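Local coordinates for enoyl-CoA hydratase/isomerase family protein (Ruegeria pomeroyi, PDB 3L3S) that belongs to the crotonase superfamily and probably acts as a hydro-lyase or isomerase on acyl-CoA thioesters, as enoyl-CoA hydratases do, at residues L9-V12 against V17-L20; D40-A45 against S94-D99. All blocks are in the same frame, centred on the assembly; numbering follows the deposited sequence.

Two neighbouring layers of one crotonase-type subunit are sampled here. Interaction 1 pairs the strands of the N-terminal hairpin at the edge of the main sheet, partly buried and held by backbone hydrogen bonds as well as side chains. Interaction 2, whose centre lies about 14 Å from that of interaction 1, is a small buried contact between helices 32-45 and 84-101, made by aliphatic groups and no hydrogen bond across the two segments. Segment 40-45 joins them: Ala41 packs on Leu9 and Glu11, Ala45 on Leu18, and Arg44 forms a salt bridge with Glu11, while Leu42 turns to the second helix. Chemistry thus follows position, from strand pairing to apolar helix packing.

Interaction 1: residues L9-V12 against V17-L20; sequences LGEV and VLTL
Glu11 and Leu20 meet as an antiparallel non-hydrogen-bonded pair, and their side chains run side by side in the same direction. CG of Glu11 lies 3.7 Å from CD2 of Leu20, so the aliphatic part of the glutamate packs against the leucine while its carboxylate reaches on to a salt bridge with Arg44 of helix 32-45. Leu20 stands on the face it shares with Glu11, and its chi1 of -60° sets CG beside the backbone N, from where CD2 meets the glutamate. Leu9 closes in across it, its CD2 3.9 Å from Leu20 CB, and Leu18 brings CD1 within 3.9 Å of Val12 O. Leu38, Ala41 and Ala45 of the same helix touch Leu9, Glu11 or Leu18, making this the tightly packed side.

The other face is looser. There Val12, which is exposed, stands beside Thr19 as a hydrogen-bonded pair, with Val12 CG2 still 4.2 Å from Thr19 CB. What joins these two is chiefly backbone: Thr19 N gives a nearly straight bond to Val12 O (3.2 Å, 169°). The return bond from Val12 N to Thr19 O is weak at 3.4 Å. A CA-H...O contact from Leu20 CA to Gly10 O, 3.6 Å long, adds to the pairing.

On its far edge strand 17-22 bonds to strand 53-58, leaving strand 9-14 outermost in the sheet within this chain. The arrangement is a beta hairpin, here the antiparallel start of the otherwise parallel main sheet of the crotonase fold.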
loop_
_atom_site.group_PDB
_atom_site.type_symbol
_atom_site.label_atom_id
_atom_site.label_comp_id
_atom_site.label_asym_id
_atom_site.label_seq_id
_atom_site.Cartn_x
_atom_site.Cartn_y
_atom_site.Cartn_z
ATOM N N LEU B 9 24.982 -20.763 13.015
ATOM C CA LEU B 9 23.628 -21.076 12.581
ATOM C C LEU B 9 23.304 -22.553 12.745
ATOM O O LEU B 9 24.120 -23.419 12.423
ATOM C CB LEU B 9 23.483 -20.736 11.098
ATOM C CG LEU B 9 22.389 -19.824 10.547
ATOM C CD1 LEU B 9 22.442 -19.971 9.042
ATOM C CD2 LEU B 9 21.008 -20.193 11.038
ATOM N N GLY B 10 22.081 -22.825 13.183
ATOM C CA GLY B 10 21.623 -24.191 13.347
ATOM C C GLY B 10 20.688 -24.533 12.205
ATOM O O GLY B 10 19.785 -23.753 11.895
ATOM N N GLU B 11 20.936 -25.668 11.553
ATOM C CA GLU B 11 20.118 -26.127 10.427
ATOM C C GLU B 11 19.551 -27.524 10.660
ATOM O O GLU B 11 20.285 -28.438 11.060
ATOM C CB GLU B 11 20.943 -26.154 9.137
ATOM C CG GLU B 11 21.213 -24.807 8.513
ATOM C CD GLU B 11 22.190 -24.877 7.367
ATOM O OE1 GLU B 11 21.948 -25.642 6.412
ATOM O OE2 GLU B 11 23.209 -24.165 7.418
ATOM N N VAL B 12 18.239 -27.668 10.446
ATOM C CA VAL B 12 17.530 -28.951 10.574
ATOM C C VAL B 12 16.431 -29.049 9.518
ATOM O O VAL B 12 15.582 -28.160 9.419
ATOM C CB VAL B 12 16.886 -29.209 11.999
ATOM C CG1 VAL B 12 17.918 -29.719 12.988
ATOM C CG2 VAL B 12 16.215 -27.965 12.547
ATOM N N VAL B 17 10.729 -28.806 5.164
ATOM C CA VAL B 17 10.868 -27.566 5.914
ATOM C C VAL B 17 12.276 -27.426 6.489
ATOM O O VAL B 17 12.719 -28.283 7.253
ATOM C CB VAL B 17 9.835 -27.502 7.074
ATOM C CG1 VAL B 17 9.818 -26.126 7.714
ATOM C CG2 VAL B 17 8.454 -27.880 6.580
ATOM N N LEU B 18 12.972 -26.357 6.097
ATOM C CA LEU B 18 14.322 -26.054 6.592
ATOM C C LEU B 18 14.269 -24.886 7.585
ATOM O O LEU B 18 14.012 -23.733 7.214
ATOM C CB LEU B 18 15.295 -25.745 5.435
ATOM C CG LEU B 18 16.724 -25.244 5.731
ATOM C CD1 LEU B 18 17.535 -26.198 6.612
ATOM C CD2 LEU B 18 17.443 -25.020 4.432
ATOM N N THR B 19 14.523 -25.204 8.848
ATOM C CA THR B 19 14.510 -24.218 9.912
ATOM C C THR B 19 15.917 -23.734 10.198
ATOM O O THR B 19 16.827 -24.527 10.449
ATOM C CB THR B 19 13.817 -24.766 11.187
ATOM O OG1 THR B 19 12.457 -25.086 10.871
ATOM C CG2 THR B 19 13.814 -23.737 12.315
ATOM N N LEU B 20 16.074 -22.419 10.063
ATOM C CA LEU B 20 17.314 -21.707 10.304
ATOM C C LEU B 20 17.178 -21.073 11.680
ATOM O O LEU B 20 16.413 -20.119 11.877
ATOM C CB LEU B 20 17.544 -20.649 9.215
ATOM C CG LEU B 20 17.654 -21.136 7.758
ATOM C CD1 LEU B 20 17.907 -19.966 6.791
ATOM C CD2 LEU B 20 18.758 -22.163 7.630
#

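Interaction 2: residues D40-A45 against S94-D99; sequences DALRRA and SALMLD
Leu42 reaches across from helix 32-45 to the backbone side of Asp99 on helix 84-101, and one methyl does nearly all the touching. Its CD2 stands 3.9 Å from Asp99 CB and 4.0 Å from Asp99 C, so the leucine meets the root of the aspartate and not its carboxylate. The two side chains run at a slant to each other. Leu42 sends CG anti to its backbone N (chi1 -178°), which carries the branch out from its own helix toward the other.

Leu96, one turn before Asp99, completes this first shell more loosely: its CD1 is 4.4 Å from Leu42 CD2, and its carbonyl O is 4.3 Å from the same methyl. That one methyl group therefore faces both a side chain and the backbone of the second helix. Even the nearest CA atoms, those of Leu42 and Asp99, are 8.2 Å apart, and just 134 Å² is buried between the segments.

Other residues set the shell in place. Leu96 also rests on Ile35, Leu38 and His39 of helix 32-45, extending the interface toward the start of that helix, while Leu42 has a further neighbour in Cys103. The carboxylate of Asp99 is held by His39, whose NE2 is hydrogen-bonded to OD2. Behind the contact, Ser94, Met97 and Leu98 pack on Tyr232 of the second subunit, and Ser94 OG is hydrogen-bonded to Thr236 OG1 there, so helix 84-101 lies between helix 32-45 and that neighbour.

Arg43 NE comes within 5.0 Å of Asp99 OD2 without bonding and may add mild electrostatic attraction. Between the segments themselves, however, cohesion is dispersive, and directional polar bonding enters through the bond from Asp99 to His39, one turn before Leu42.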
loop_
_atom_site.group_PDB
_atom_site.type_symbol
_atom_site.label_atom_id
_atom_site.label_comp_id
_atom_site.label_asym_id
_atom_site.label_seq_id
_atom_site.Cartn_x
_atom_site.Cartn_y
_atom_site.Cartn_z
ATOM N N ASP B 40 25.035 -18.458 2.952
ATOM C CA ASP B 40 25.520 -19.770 2.533
ATOM C C ASP B 40 24.408 -20.804 2.660
ATOM O O ASP B 40 24.239 -21.654 1.786
ATOM C CB ASP B 40 26.718 -20.200 3.387
ATOM C CG ASP B 40 28.031 -20.110 2.637
ATOM O OD1 ASP B 40 28.902 -19.305 3.046
ATOM O OD2 ASP B 40 28.193 -20.849 1.635
ATOM N N ALA B 41 23.612 -20.660 3.718
ATOM C CA ALA B 41 22.484 -21.544 4.011
ATOM C C ALA B 41 21.341 -21.349 3.014
ATOM O O ALA B 41 20.602 -22.285 2.711
ATOM C CB ALA B 41 21.990 -21.300 5.435
ATOM N N LEU B 42 21.227 -20.127 2.503
ATOM C CA LEU B 42 20.204 -19.750 1.538
ATOM C C LEU B 42 20.581 -20.170 0.109
ATOM O O LEU B 42 19.717 -20.620 -0.644
ATOM C CB LEU B 42 19.942 -18.242 1.615
ATOM C CG LEU B 42 18.870 -17.640 0.708
ATOM C CD1 LEU B 42 17.488 -18.150 1.103
ATOM C CD2 LEU B 42 18.946 -16.143 0.793
ATOM N N ARG B 43 21.862 -20.024 -0.248
ATOM C CA ARG B 43 22.361 -20.408 -1.579
ATOM C C ARG B 43 22.237 -21.912 -1.775
ATOM O O ARG B 43 21.873 -22.374 -2.859
ATOM C CB ARG B 43 23.819 -19.993 -1.776
ATOM C CG ARG B 43 24.026 -18.509 -2.014
ATOM C CD ARG B 43 25.482 -18.212 -2.325
ATOM N NE ARG B 43 25.835 -16.815 -2.071
ATOM C CZ ARG B 43 26.539 -16.392 -1.023
ATOM N NH1 ARG B 43 26.971 -17.249 -0.105
ATOM N NH2 ARG B 43 26.832 -15.104 -0.900
ATOM N N ARG B 44 22.450 -22.651 -0.685
ATOM C CA ARG B 44 22.356 -24.106 -0.676
ATOM C C ARG B 44 20.906 -24.562 -0.666
ATOM O O ARG B 44 20.572 -25.559 -1.295
ATOM C CB ARG B 44 23.103 -24.695 0.528
ATOM C CG ARG B 44 24.628 -24.557 0.449
ATOM C CD ARG B 44 25.357 -25.211 1.629
ATOM N NE ARG B 44 25.149 -24.514 2.902
ATOM C CZ ARG B 44 24.611 -25.065 3.989
ATOM N NH1 ARG B 44 24.212 -26.338 3.987
ATOM N NH2 ARG B 44 24.452 -24.332 5.079
ATOM N N ALA B 45 20.044 -23.799 0.006
ATOM C CA ALA B 45 18.615 -24.108 0.105
ATOM C C ALA B 45 17.886 -23.910 -1.217
ATOM O O ALA B 45 17.027 -24.715 -1.586
ATOM C CB ALA B 45 17.967 -23.267 1.180
ATOM N N SER B 94 22.950 -6.320 2.270
ATOM C CA SER B 94 21.984 -5.977 1.226
ATOM C C SER B 94 21.844 -7.105 0.218
ATOM O O SER B 94 20.736 -7.389 -0.243
ATOM C CB SER B 94 22.390 -4.695 0.505
ATOM O OG SER B 94 22.210 -3.563 1.337
ATOM N N ALA B 95 22.956 -7.788 -0.063
ATOM C CA ALA B 95 22.963 -8.914 -1.007
ATOM C C ALA B 95 22.172 -10.107 -0.465
ATOM O O ALA B 95 21.533 -10.827 -1.232
ATOM C CB ALA B 95 24.397 -9.328 -1.347
ATOM N N LEU B 96 22.199 -10.279 0.860
ATOM C CA LEU B 96 21.473 -11.353 1.545
ATOM C C LEU B 96 19.978 -11.052 1.528
ATOM O O LEU B 96 19.172 -11.876 1.067
ATOM C CB LEU B 96 21.962 -11.498 2.993
ATOM C CG LEU B 96 21.088 -12.203 4.046
ATOM C CD1 LEU B 96 21.058 -13.705 3.834
ATOM C CD2 LEU B 96 21.596 -11.865 5.433
HETATM N N MSE B 97 19.642 -9.834 1.944
HETATM C CA MSE B 97 18.259 -9.376 2.027
HETATM C C MSE B 97 17.537 -9.343 0.691
HETATM O O MSE B 97 16.337 -9.605 0.632
HETATM C CB MSE B 97 18.196 -8.010 2.703
HETATM C CG MSE B 97 18.801 -7.974 4.087
HETATM SE SE MSE B 97 17.885 -9.107 5.332
HETATM C CE MSE B 97 19.064 -8.893 6.877
ATOM N N LEU B 98 18.299 -9.102 -0.379
ATOM C CA LEU B 98 17.781 -9.065 -1.747
ATOM C C LEU B 98 17.416 -10.491 -2.150
ATOM O O LEU B 98 16.252 -10.777 -2.447
ATOM C CB LEU B 98 18.841 -8.516 -2.713
ATOM C CG LEU B 98 18.542 -7.304 -3.606
ATOM C CD1 LEU B 98 19.756 -7.017 -4.497
ATOM C CD2 LEU B 98 17.288 -7.525 -4.449
ATOM N N ASP B 99 18.408 -11.380 -2.053
ATOM C CA ASP B 99 18.289 -12.814 -2.361
ATOM C C ASP B 99 17.171 -13.517 -1.581
ATOM O O ASP B 99 16.544 -14.437 -2.097
ATOM C CB ASP B 99 19.606 -13.527 -2.023
ATOM C CG ASP B 99 20.584 -13.574 -3.180
ATOM O OD1 ASP B 99 20.418 -12.848 -4.192
ATOM O OD2 ASP B 99 21.544 -14.360 -3.061
#